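Mucin-like protocadherin (Homo sapiens, PDB 6OAE) probably acts as an intermicrovillar adhesion molecule, its extracellular cadherin repeats forming calcium-dependent heterophilic complexes with CDHR2 that control microvillar packing in the epithelial brush border. Local coordinates at residues D92-P98 with E128-D134; D133-F137 with V181-P185; V15-N20 with T59-E63; S66-L72 with L84-V90. One frame throughout, in Å; residues are numbered along the deposited sequence.

Interaction 1: D92-P98 with E128-D134; sequences DVNDNAP and EDRDKDD. With CA (calcium ion), chain E; CA (calcium ion), chain C; CA (calcium ion), chain D.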
# COMPACT_ATOMS: atom_id res chain seq x y z
N ASP A 92 4.69 -2.51 7.34
CA ASP A 92 4.34 -1.79 6.10
C ASP A 92 4.94 -0.38 6.15
O ASP A 92 4.92 0.29 7.23
CB ASP A 92 2.83 -1.75 5.88
CG ASP A 92 2.46 -1.03 4.59
OD1 ASP A 92 3.19 -1.24 3.56
OD2 ASP A 92 1.49 -0.24 4.63
N VAL A 93 5.46 0.04 5.01
CA VAL A 93 5.97 1.41 4.73
C VAL A 93 5.10 1.95 3.58
O VAL A 93 4.63 1.14 2.73
CB VAL A 93 7.47 1.35 4.37
CG1 VAL A 93 7.97 2.64 3.71
CG2 VAL A 93 8.31 1.01 5.61
N ASN A 94 4.87 3.26 3.56
CA ASN A 94 4.18 3.93 2.42
C ASN A 94 5.20 4.00 1.28
O ASN A 94 5.87 5.05 1.14
CB ASN A 94 3.59 5.28 2.85
CG ASN A 94 2.87 5.97 1.71
OD1 ASN A 94 2.66 5.35 0.68
ND2 ASN A 94 2.52 7.24 1.89
N ASP A 95 5.35 2.93 0.50
CA ASP A 95 6.40 2.80 -0.54
C ASP A 95 5.79 2.70 -1.95
O ASP A 95 6.58 2.50 -2.91
CB ASP A 95 7.35 1.62 -0.22
CG ASP A 95 6.73 0.24 -0.19
OD1 ASP A 95 5.52 0.12 0.04
OD2 ASP A 95 7.50 -0.77 -0.40
N ASN A 96 4.47 2.84 -2.08
CA ASN A 96 3.73 2.77 -3.37
C ASN A 96 2.94 4.07 -3.55
O ASN A 96 2.41 4.60 -2.55
CB ASN A 96 2.83 1.53 -3.43
CG ASN A 96 3.65 0.26 -3.51
OD1 ASN A 96 4.07 -0.15 -4.59
ND2 ASN A 96 3.87 -0.38 -2.38
N ALA A 97 2.89 4.57 -4.79
CA ALA A 97 2.14 5.79 -5.15
C ALA A 97 0.74 5.37 -5.61
O ALA A 97 0.57 4.29 -6.21
CB ALA A 97 2.87 6.58 -6.20
N PRO A 98 -0.31 6.17 -5.34
CA PRO A 98 -1.62 5.88 -5.91
C PRO A 98 -1.53 6.16 -7.41
O PRO A 98 -0.76 7.01 -7.83
CB PRO A 98 -2.58 6.83 -5.16
CG PRO A 98 -1.68 7.98 -4.71
CD PRO A 98 -0.31 7.36 -4.49
N GLU A 128 -5.88 3.46 -7.29
CA GLU A 128 -5.46 2.25 -6.54
C GLU A 128 -4.01 2.45 -6.09
O GLU A 128 -3.21 3.01 -6.87
CB GLU A 128 -5.57 0.98 -7.38
CG GLU A 128 -5.53 -0.28 -6.54
CD GLU A 128 -5.98 -1.51 -7.30
OE1 GLU A 128 -6.41 -1.35 -8.48
OE2 GLU A 128 -5.90 -2.61 -6.74
N ASP A 129 -3.75 2.03 -4.85
CA ASP A 129 -2.43 2.14 -4.19
C ASP A 129 -2.09 0.74 -3.67
O ASP A 129 -2.89 0.19 -2.88
CB ASP A 129 -2.53 3.21 -3.11
CG ASP A 129 -1.23 3.57 -2.46
OD1 ASP A 129 -0.40 2.65 -2.23
OD2 ASP A 129 -1.04 4.76 -2.17
N ARG A 130 -0.93 0.20 -4.08
CA ARG A 130 -0.49 -1.17 -3.69
C ARG A 130 -0.19 -1.24 -2.18
O ARG A 130 -0.04 -2.36 -1.68
CB ARG A 130 0.67 -1.65 -4.58
CG ARG A 130 0.27 -1.87 -6.03
CD ARG A 130 1.41 -2.42 -6.89
NE ARG A 130 0.99 -2.68 -8.26
CZ ARG A 130 0.22 -3.69 -8.64
NH1 ARG A 130 -0.12 -3.83 -9.91
NH2 ARG A 130 -0.21 -4.58 -7.74
N ASP A 131 -0.10 -0.12 -1.47
CA ASP A 131 -0.19 -0.10 0.01
C ASP A 131 -1.67 -0.29 0.34
O ASP A 131 -2.41 0.71 0.40
CB ASP A 131 0.38 1.19 0.60
CG ASP A 131 1.82 1.42 0.23
OD1 ASP A 131 2.60 0.45 0.38
OD2 ASP A 131 2.16 2.54 -0.21
N LYS A 132 -2.10 -1.53 0.52
CA LYS A 132 -3.54 -1.90 0.64
C LYS A 132 -4.21 -1.12 1.79
O LYS A 132 -5.41 -0.90 1.70
CB LYS A 132 -3.69 -3.39 0.92
CG LYS A 132 -3.37 -4.33 -0.23
CD LYS A 132 -4.02 -5.71 -0.05
CE LYS A 132 -3.24 -6.69 0.83
NZ LYS A 132 -2.88 -6.15 2.17
N ASP A 133 -3.46 -0.74 2.83
CA ASP A 133 -4.01 -0.09 4.05
C ASP A 133 -4.12 1.43 3.86
O ASP A 133 -4.74 2.05 4.72
CB ASP A 133 -3.16 -0.45 5.27
CG ASP A 133 -3.15 -1.96 5.53
OD1 ASP A 133 -4.23 -2.50 5.80
OD2 ASP A 133 -2.05 -2.58 5.44
N ASP A 134 -3.55 2.01 2.80
CA ASP A 134 -3.54 3.49 2.60
C ASP A 134 -4.96 3.96 2.28
O ASP A 134 -5.58 3.39 1.36
CB ASP A 134 -2.56 3.91 1.50
CG ASP A 134 -1.10 3.95 1.93
OD1 ASP A 134 -0.82 3.60 3.11
OD2 ASP A 134 -0.27 4.36 1.10
CA CA E . 0.97 4.55 -0.78
CA CA C . 4.08 -0.83 1.56
CA CA D . 6.78 -2.85 -0.64
O HOH W 1 1.50 2.33 3.73
O HOH W 2 -0.74 -1.59 3.46
O HOH W 3 0.59 1.64 -6.32
O HOH W 4 9.04 -3.29 -1.34
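Asp131 meets Asn94 and Asp95 through two calcium ions that it bridges, OD2 binding one at 2.4 Å and OD1 the other at 2.3 Å. The first ion also takes Asn94 OD1, the backbone carbonyl of Asn96, both carboxylate oxygens of Asp129 and Asp134 OD2; Asp183 completes it. The amide of Asn94 stands almost perpendicular to the carboxylates of Asp131 and Asp134. The second ion is held by Asp92 OD1, Val93 O and Asp95 OD1 together with Glu17 and Glu63, while Asp95 OD2 binds a third and also takes a hydrogen bond from Asn18. This is the calcium-binding linker between two successive cadherin repeats, with DxNDN sequence on one side and DxD on the other. Asn96 grips the bridging carboxylate with two bonds: its backbone N donates to Asp131 OD2 at 3.0 Å, on the syn side, and its ND2 meets Asp131 OD1 at 3.1 Å from above the carboxylate plane in a nearly straight bond (171°). Asp129 is held in turn by an Asx turn, Asp131 N donating to Asp129 OD1 at 2.9 Å. Further out, one water donates to both Asp92 OD2 and Asp134 OD1, and another joins Ala97 O to Arg130 N.

Interaction 2: D133-F137 with V181-P185; sequences DDILF and VRDTP. With CA (calcium ion), chain E.
Phe137 N donates to Arg182 O at 2.9 Å and Arg182 N returns the bond to Phe137 O, an antiparallel hydrogen-bonded pair. Arg182, extended from CG to NE, reaches the carbonyls of the residues that follow its strand: Arg182 NH2 donates to Pro185 O at 2.8 Å, from above the carbonyl plane, and NE makes weak bonds to Pro185 O and Thr184 O. Its guanidinium lies with one face against Phe137 CB. The Phe137 ring, turned only 18° from the guanidinium plane, carries Pro185 over its centre: Pro185 CA sits 3.6 Å from the ring centroid in a CH-pi contact. Without the ring, as with an alanine at Phe137, Pro185 is likely to lose the surface under its CA, and residues 184-185 to become freer to move. Beside them Leu136 lays CB on Val181 CG2 and CD2 against Asp183 CB. A water donates to both Ile135 O and Asp183 O. Asp183 OD2 binds calcium at 2.3 Å, its carboxylate nearly perpendicular to that of Asp134; His193 also bonds to this oxygen. Here the ends of two neighbouring strands of the second cadherin repeat's sheet run into the interdomain calcium site.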
# COMPACT_ATOMS: atom_id res chain seq x y z
N ASP A 133 -3.46 -0.74 2.83
CA ASP A 133 -4.01 -0.09 4.05
C ASP A 133 -4.12 1.43 3.86
O ASP A 133 -4.74 2.05 4.72
CB ASP A 133 -3.16 -0.45 5.27
CG ASP A 133 -3.15 -1.96 5.53
OD1 ASP A 133 -4.23 -2.50 5.80
OD2 ASP A 133 -2.05 -2.58 5.44
N ASP A 134 -3.55 2.01 2.80
CA ASP A 134 -3.54 3.49 2.60
C ASP A 134 -4.96 3.96 2.28
O ASP A 134 -5.58 3.39 1.36
CB ASP A 134 -2.56 3.91 1.50
CG ASP A 134 -1.10 3.95 1.93
OD1 ASP A 134 -0.82 3.60 3.11
OD2 ASP A 134 -0.27 4.36 1.10
N ILE A 135 -5.45 4.94 3.03
CA ILE A 135 -6.71 5.67 2.72
C ILE A 135 -6.35 6.74 1.72
O ILE A 135 -5.37 7.48 1.98
CB ILE A 135 -7.37 6.26 3.98
CG1 ILE A 135 -7.60 5.18 5.05
CG2 ILE A 135 -8.65 7.00 3.61
CD1 ILE A 135 -8.34 3.97 4.52
N LEU A 136 -7.09 6.83 0.61
CA LEU A 136 -6.77 7.82 -0.45
C LEU A 136 -7.68 9.05 -0.28
O LEU A 136 -8.85 8.90 0.04
CB LEU A 136 -6.91 7.15 -1.82
CG LEU A 136 -6.00 5.94 -2.03
CD1 LEU A 136 -6.05 5.48 -3.47
CD2 LEU A 136 -4.57 6.24 -1.60
N PHE A 137 -7.09 10.22 -0.49
CA PHE A 137 -7.66 11.56 -0.28
C PHE A 137 -7.70 12.25 -1.64
O PHE A 137 -6.63 12.43 -2.25
CB PHE A 137 -6.82 12.34 0.73
CG PHE A 137 -6.98 11.82 2.13
CD1 PHE A 137 -6.32 10.66 2.53
CD2 PHE A 137 -7.80 12.47 3.04
CE1 PHE A 137 -6.49 10.17 3.82
CE2 PHE A 137 -7.95 11.99 4.33
CZ PHE A 137 -7.29 10.84 4.72
N VAL A 181 -5.07 12.87 -6.24
CA VAL A 181 -5.24 11.88 -5.16
C VAL A 181 -3.91 11.84 -4.41
O VAL A 181 -2.86 11.93 -5.09
CB VAL A 181 -5.67 10.49 -5.68
CG1 VAL A 181 -4.63 9.86 -6.61
CG2 VAL A 181 -6.02 9.57 -4.54
N ARG A 182 -3.95 11.73 -3.09
CA ARG A 182 -2.74 11.50 -2.26
C ARG A 182 -3.06 10.34 -1.32
O ARG A 182 -4.27 10.09 -1.07
CB ARG A 182 -2.28 12.78 -1.56
CG ARG A 182 -3.28 13.35 -0.57
CD ARG A 182 -2.78 14.48 0.32
NE ARG A 182 -3.83 14.80 1.28
CZ ARG A 182 -4.87 15.63 1.08
NH1 ARG A 182 -5.02 16.29 -0.06
NH2 ARG A 182 -5.75 15.82 2.04
N ASP A 183 -2.02 9.68 -0.79
CA ASP A 183 -2.17 8.49 0.09
C ASP A 183 -1.94 8.87 1.56
O ASP A 183 -1.71 7.97 2.34
CB ASP A 183 -1.26 7.37 -0.39
CG ASP A 183 0.22 7.73 -0.48
OD1 ASP A 183 0.61 8.86 -0.07
OD2 ASP A 183 0.96 6.87 -0.99
N THR A 184 -2.00 10.16 1.90
CA THR A 184 -1.86 10.67 3.29
C THR A 184 -2.93 11.73 3.54
O THR A 184 -3.31 12.47 2.64
CB THR A 184 -0.46 11.24 3.53
OG1 THR A 184 -0.24 12.36 2.67
CG2 THR A 184 0.60 10.18 3.35
N PRO A 185 -3.44 11.86 4.78
CA PRO A 185 -4.39 12.92 5.08
C PRO A 185 -3.77 14.31 4.89
O PRO A 185 -4.45 15.20 4.45
CB PRO A 185 -4.75 12.73 6.56
CG PRO A 185 -4.20 11.39 6.95
CD PRO A 185 -3.16 11.00 5.93
CA CA E . 0.97 4.55 -0.78
O HOH W 5 -3.65 7.35 4.12

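Interaction 3: V15-N20 with T59-E63; sequences VEENTN and TPDYE. With CA (calcium ion), chain D; CA (calcium ion), chain C.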
# COMPACT_ATOMS: atom_id res chain seq x y z
N VAL A 15 10.78 -5.88 11.45
CA VAL A 15 11.69 -5.30 10.42
C VAL A 15 10.82 -4.49 9.47
O VAL A 15 9.91 -5.05 8.91
CB VAL A 15 12.51 -6.38 9.69
CG1 VAL A 15 13.43 -5.77 8.65
CG2 VAL A 15 13.32 -7.24 10.67
N GLU A 16 11.12 -3.21 9.29
CA GLU A 16 10.42 -2.37 8.29
C GLU A 16 10.77 -2.90 6.91
O GLU A 16 11.95 -3.19 6.67
CB GLU A 16 10.82 -0.90 8.37
CG GLU A 16 10.49 -0.28 9.70
CD GLU A 16 10.27 1.22 9.65
OE1 GLU A 16 10.75 1.89 8.70
OE2 GLU A 16 9.60 1.71 10.57
N GLU A 17 9.78 -3.02 6.04
CA GLU A 17 10.04 -3.47 4.65
C GLU A 17 11.05 -2.52 4.02
O GLU A 17 11.13 -1.35 4.46
CB GLU A 17 8.77 -3.57 3.84
CG GLU A 17 8.01 -2.27 3.71
CD GLU A 17 6.96 -2.31 2.61
OE1 GLU A 17 6.00 -1.54 2.71
OE2 GLU A 17 7.13 -3.11 1.68
N ASN A 18 11.83 -3.03 3.06
CA ASN A 18 12.87 -2.29 2.31
C ASN A 18 14.10 -2.03 3.20
O ASN A 18 14.98 -1.33 2.74
CB ASN A 18 12.31 -1.01 1.68
CG ASN A 18 11.09 -1.31 0.85
OD1 ASN A 18 11.00 -2.37 0.23
ND2 ASN A 18 10.13 -0.40 0.83
N THR A 19 14.17 -2.57 4.41
CA THR A 19 15.37 -2.50 5.26
C THR A 19 16.30 -3.67 4.93
O THR A 19 15.82 -4.82 4.94
CB THR A 19 15.03 -2.47 6.75
OG1 THR A 19 14.07 -1.43 6.89
CG2 THR A 19 16.25 -2.23 7.61
N ASN A 20 17.57 -3.36 4.67
CA ASN A 20 18.65 -4.35 4.47
C ASN A 20 19.19 -4.67 5.86
O ASN A 20 19.84 -3.81 6.46
CB ASN A 20 19.69 -3.79 3.50
CG ASN A 20 20.96 -4.61 3.37
OD1 ASN A 20 21.23 -5.50 4.19
ND2 ASN A 20 21.76 -4.29 2.37
N THR A 59 15.84 -8.40 1.51
CA THR A 59 15.19 -7.15 1.93
C THR A 59 13.68 -7.41 1.82
O THR A 59 13.15 -7.60 0.72
CB THR A 59 15.75 -5.96 1.14
OG1 THR A 59 17.07 -5.69 1.63
CG2 THR A 59 14.90 -4.73 1.29
N PRO A 60 12.95 -7.44 2.95
CA PRO A 60 11.53 -7.79 2.93
C PRO A 60 10.66 -6.79 2.17
O PRO A 60 11.05 -5.61 2.05
CB PRO A 60 11.09 -7.76 4.40
CG PRO A 60 12.37 -7.79 5.18
CD PRO A 60 13.41 -7.14 4.30
N ASP A 61 9.53 -7.27 1.68
CA ASP A 61 8.51 -6.47 0.96
C ASP A 61 7.15 -6.85 1.53
O ASP A 61 6.68 -7.96 1.24
CB ASP A 61 8.58 -6.69 -0.55
CG ASP A 61 7.46 -6.04 -1.34
OD1 ASP A 61 6.72 -5.25 -0.76
OD2 ASP A 61 7.34 -6.35 -2.52
N TYR A 62 6.56 -5.95 2.30
CA TYR A 62 5.25 -6.15 2.97
C TYR A 62 4.15 -6.56 1.97
O TYR A 62 3.26 -7.35 2.36
CB TYR A 62 4.85 -4.89 3.72
CG TYR A 62 3.58 -5.05 4.51
CD1 TYR A 62 3.61 -5.52 5.81
CD2 TYR A 62 2.35 -4.75 3.95
CE1 TYR A 62 2.45 -5.68 6.55
CE2 TYR A 62 1.18 -4.91 4.68
CZ TYR A 62 1.23 -5.38 5.98
OH TYR A 62 0.07 -5.53 6.69
N GLU A 63 4.21 -6.07 0.73
CA GLU A 63 3.22 -6.38 -0.34
C GLU A 63 3.42 -7.81 -0.89
O GLU A 63 2.47 -8.35 -1.47
CB GLU A 63 3.28 -5.32 -1.44
CG GLU A 63 2.60 -4.00 -1.08
CD GLU A 63 3.29 -3.12 -0.03
OE1 GLU A 63 4.48 -2.80 -0.22
OE2 GLU A 63 2.65 -2.74 0.96
CA CA D . 6.78 -2.85 -0.64
CA CA C . 4.08 -0.83 1.56
O HOH W 4 9.04 -3.29 -1.34
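At the end of strand 12-16, a type II turn from Glu16 to Thr19 brings the chain alongside 59-63, where Asn18 N donates to Pro60 O at 2.9 Å, a nearly straight bond (163°). Glu17 carries the contact. Its CG lies between the backbone N and the carbonyl carbon (chi1 59°), and the chain extends from there, which sends the carboxylate out between two calcium ions. Glu17 OE2 binds one of them at 2.4 Å, and Glu17 OE1 binds the other. The same OE2 accepts from Tyr62 N at 3.0 Å, the donor standing well above the carboxylate plane, while Tyr62 CB packs against Glu17 CD at 3.5 Å. Glu63, bent at chi2, crosses Glu17 at about a right angle and spans the same two ions, its OE1 binding both and its OE2 one of them. Glu17, just after the first strand, and the acids of the DYE sequence are typical cadherin ligands of the interdomain calcium site; for these two ions Asp92, Val93, Asp95 and Asp131 supply the remaining protein ligands. Asp61 OD1 binds calcium at 2.4 Å and takes Glu63 N at 3.0 Å in an Asx turn, so the backbone steadies this ligand. A calcium-bound water donates to Asn18 OD1, and Asn18 ND2 bonds to Asp95. Away from the metals, Thr59 CG2 presses on Asn18 CA at 3.3 Å, and Pro60 CD lies against Thr19 O.

Interaction 4: S66-L72 with L84-V90; sequences SLLEAQL and LRVFVSV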
# COMPACT_ATOMS: atom_id res chain seq x y z
N SER A 66 4.38 -10.64 4.56
CA SER A 66 4.42 -9.81 5.80
C SER A 66 4.98 -10.59 7.00
O SER A 66 5.23 -9.97 8.05
CB SER A 66 3.06 -9.27 6.10
OG SER A 66 2.18 -10.32 6.47
N LEU A 67 5.15 -11.91 6.87
CA LEU A 67 5.64 -12.76 7.99
C LEU A 67 6.62 -13.78 7.43
O LEU A 67 6.27 -14.51 6.48
CB LEU A 67 4.44 -13.43 8.65
CG LEU A 67 4.76 -14.26 9.89
CD1 LEU A 67 4.97 -13.36 11.11
CD2 LEU A 67 3.64 -15.27 10.14
N LEU A 68 7.83 -13.79 7.99
CA LEU A 68 8.91 -14.72 7.58
C LEU A 68 9.17 -15.61 8.79
O LEU A 68 9.24 -15.06 9.90
CB LEU A 68 10.15 -13.93 7.16
CG LEU A 68 9.90 -12.74 6.22
CD1 LEU A 68 11.19 -11.98 5.94
CD2 LEU A 68 9.26 -13.20 4.93
N GLU A 69 9.28 -16.91 8.57
CA GLU A 69 9.45 -17.92 9.63
C GLU A 69 10.75 -18.69 9.38
O GLU A 69 10.99 -19.09 8.25
CB GLU A 69 8.22 -18.83 9.64
CG GLU A 69 8.37 -20.08 10.49
CD GLU A 69 7.05 -20.76 10.83
OE1 GLU A 69 6.93 -21.29 11.95
OE2 GLU A 69 6.15 -20.76 9.96
N ALA A 70 11.54 -18.88 10.42
CA ALA A 70 12.74 -19.73 10.41
C ALA A 70 12.47 -20.89 11.36
O ALA A 70 12.09 -20.61 12.52
CB ALA A 70 13.96 -18.96 10.83
N GLN A 71 12.64 -22.11 10.86
CA GLN A 71 12.57 -23.35 11.70
C GLN A 71 14.01 -23.73 11.99
O GLN A 71 14.73 -24.05 11.03
CB GLN A 71 11.80 -24.44 10.96
CG GLN A 71 11.74 -25.75 11.73
CD GLN A 71 11.09 -26.86 10.93
OE1 GLN A 71 11.27 -26.96 9.72
NE2 GLN A 71 10.33 -27.69 11.62
N LEU A 72 14.43 -23.66 13.24
CA LEU A 72 15.80 -24.02 13.67
C LEU A 72 15.72 -25.45 14.16
O LEU A 72 14.99 -25.68 15.14
CB LEU A 72 16.30 -23.09 14.78
CG LEU A 72 16.10 -21.59 14.56
CD1 LEU A 72 16.98 -20.81 15.51
CD2 LEU A 72 16.35 -21.19 13.13
N LEU A 84 13.26 -24.85 17.31
CA LEU A 84 12.91 -23.47 17.71
C LEU A 84 12.23 -22.80 16.51
O LEU A 84 12.52 -23.21 15.39
CB LEU A 84 14.20 -22.74 18.10
CG LEU A 84 14.72 -22.88 19.53
CD1 LEU A 84 14.46 -24.22 20.15
CD2 LEU A 84 16.21 -22.56 19.58
N ARG A 85 11.34 -21.84 16.74
CA ARG A 85 10.81 -20.97 15.67
C ARG A 85 11.28 -19.55 15.92
O ARG A 85 11.34 -19.11 17.10
CB ARG A 85 9.27 -21.01 15.58
CG ARG A 85 8.69 -22.40 15.41
CD ARG A 85 9.33 -23.20 14.27
NE ARG A 85 8.84 -24.57 14.34
CZ ARG A 85 7.66 -24.96 13.87
NH1 ARG A 85 6.86 -24.09 13.27
NH2 ARG A 85 7.29 -26.22 13.98
N VAL A 86 11.60 -18.85 14.84
CA VAL A 86 11.85 -17.39 14.85
C VAL A 86 10.92 -16.77 13.83
O VAL A 86 10.87 -17.28 12.68
CB VAL A 86 13.30 -17.02 14.55
CG1 VAL A 86 13.44 -15.51 14.38
CG2 VAL A 86 14.24 -17.56 15.61
N PHE A 87 10.22 -15.70 14.23
CA PHE A 87 9.32 -14.93 13.35
C PHE A 87 9.89 -13.55 13.09
O PHE A 87 10.28 -12.86 14.04
CB PHE A 87 7.94 -14.84 13.99
CG PHE A 87 7.14 -16.11 13.90
CD1 PHE A 87 7.68 -17.29 13.41
CD2 PHE A 87 5.83 -16.14 14.33
CE1 PHE A 87 6.91 -18.44 13.33
CE2 PHE A 87 5.07 -17.29 14.24
CZ PHE A 87 5.61 -18.43 13.74
N VAL A 88 9.92 -13.16 11.82
CA VAL A 88 10.15 -11.75 11.42
C VAL A 88 8.81 -11.21 10.95
O VAL A 88 8.31 -11.64 9.91
CB VAL A 88 11.24 -11.59 10.36
CG1 VAL A 88 11.39 -10.12 9.98
CG2 VAL A 88 12.57 -12.16 10.81
N SER A 89 8.26 -10.30 11.73
CA SER A 89 7.06 -9.53 11.39
C SER A 89 7.51 -8.33 10.55
O SER A 89 8.23 -7.48 11.08
CB SER A 89 6.33 -9.14 12.61
OG SER A 89 5.23 -8.33 12.26
N VAL A 90 7.11 -8.27 9.28
CA VAL A 90 7.48 -7.18 8.35
C VAL A 90 6.47 -6.04 8.52
O VAL A 90 5.27 -6.30 8.45
CB VAL A 90 7.55 -7.66 6.90
CG1 VAL A 90 7.96 -6.53 5.98
CG2 VAL A 90 8.47 -8.86 6.75
O HOH W 6 3.64 -7.64 9.71
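Strands 67-76 and 79-91 form a beta hairpin in the first cadherin repeat, and residues 66-72 and 84-90 are its paired arms. They run antiparallel at 165°, their axes 4.7 Å apart at the closest point. The hydrogen-bonded pairs Leu68-Val88, Ala70-Val86 and Leu72-Leu84 each exchange two backbone bonds, for example Val88 N to Leu68 O at 2.8 Å. At the end of the register Val90 N donates to Ser66 O. Side chains of the hydrogen-bonded pairs share one face, where Leu72 CB meets Leu84 CB at 3.9 Å and Leu68 CG leans on Val90 CG2. This face turns into the beta sandwich, with Phe47, Leu54 and Ile49 of other strands packed against it. The non-hydrogen-bonded pairs Leu67-Ser89, Glu69-Phe87 and Gln71-Arg85 face the other way. Glu69, its CG trans to the backbone N (chi1 169°) and its chain extended, runs alongside Phe87 and brings OE1 to the ring's edge, 3.2 Å from Phe87 CE1, with carboxylate and ring nearly perpendicular. The same OE1 forms a salt bridge with Arg85 NH1 at 3.1 Å, lying at the edge of the guanidinium and close to its plane, while Arg85 NH1 approaches from above the carboxylate plane. Replacing Glu69 by a leucine would probably leave Arg85 NH1 without this acidic mate and the ring edge of Phe87 without its oxygen neighbour. Arg85 lies beside Gln71, and Gln83 accepts from both side chains, while Gln71 OE1 accepts from the backbone N of Leu41.

In the fold
From the N terminus, interaction 3 comes first, joining the end of strand 12-16 to the loop before strand 67-76 and so closing a loop of 38 residues within the first repeat. Interaction 4 follows as a short hairpin closure and meets interaction 3 through the neighbouring strands 12-16 and 79-91, where the backbone of Val15 bonds to that of Ser89. Strand 79-91 then leads into the linker, and interaction 1 joins that linker to the second repeat. Interaction 2 begins on residues 133-134, which interaction 1 also uses, and closes a 43-residue loop within the second repeat. None of the four nests in another. Shared calcium ions connect interaction 1 to interactions 2 and 3, whose centres lie about 21 Å apart.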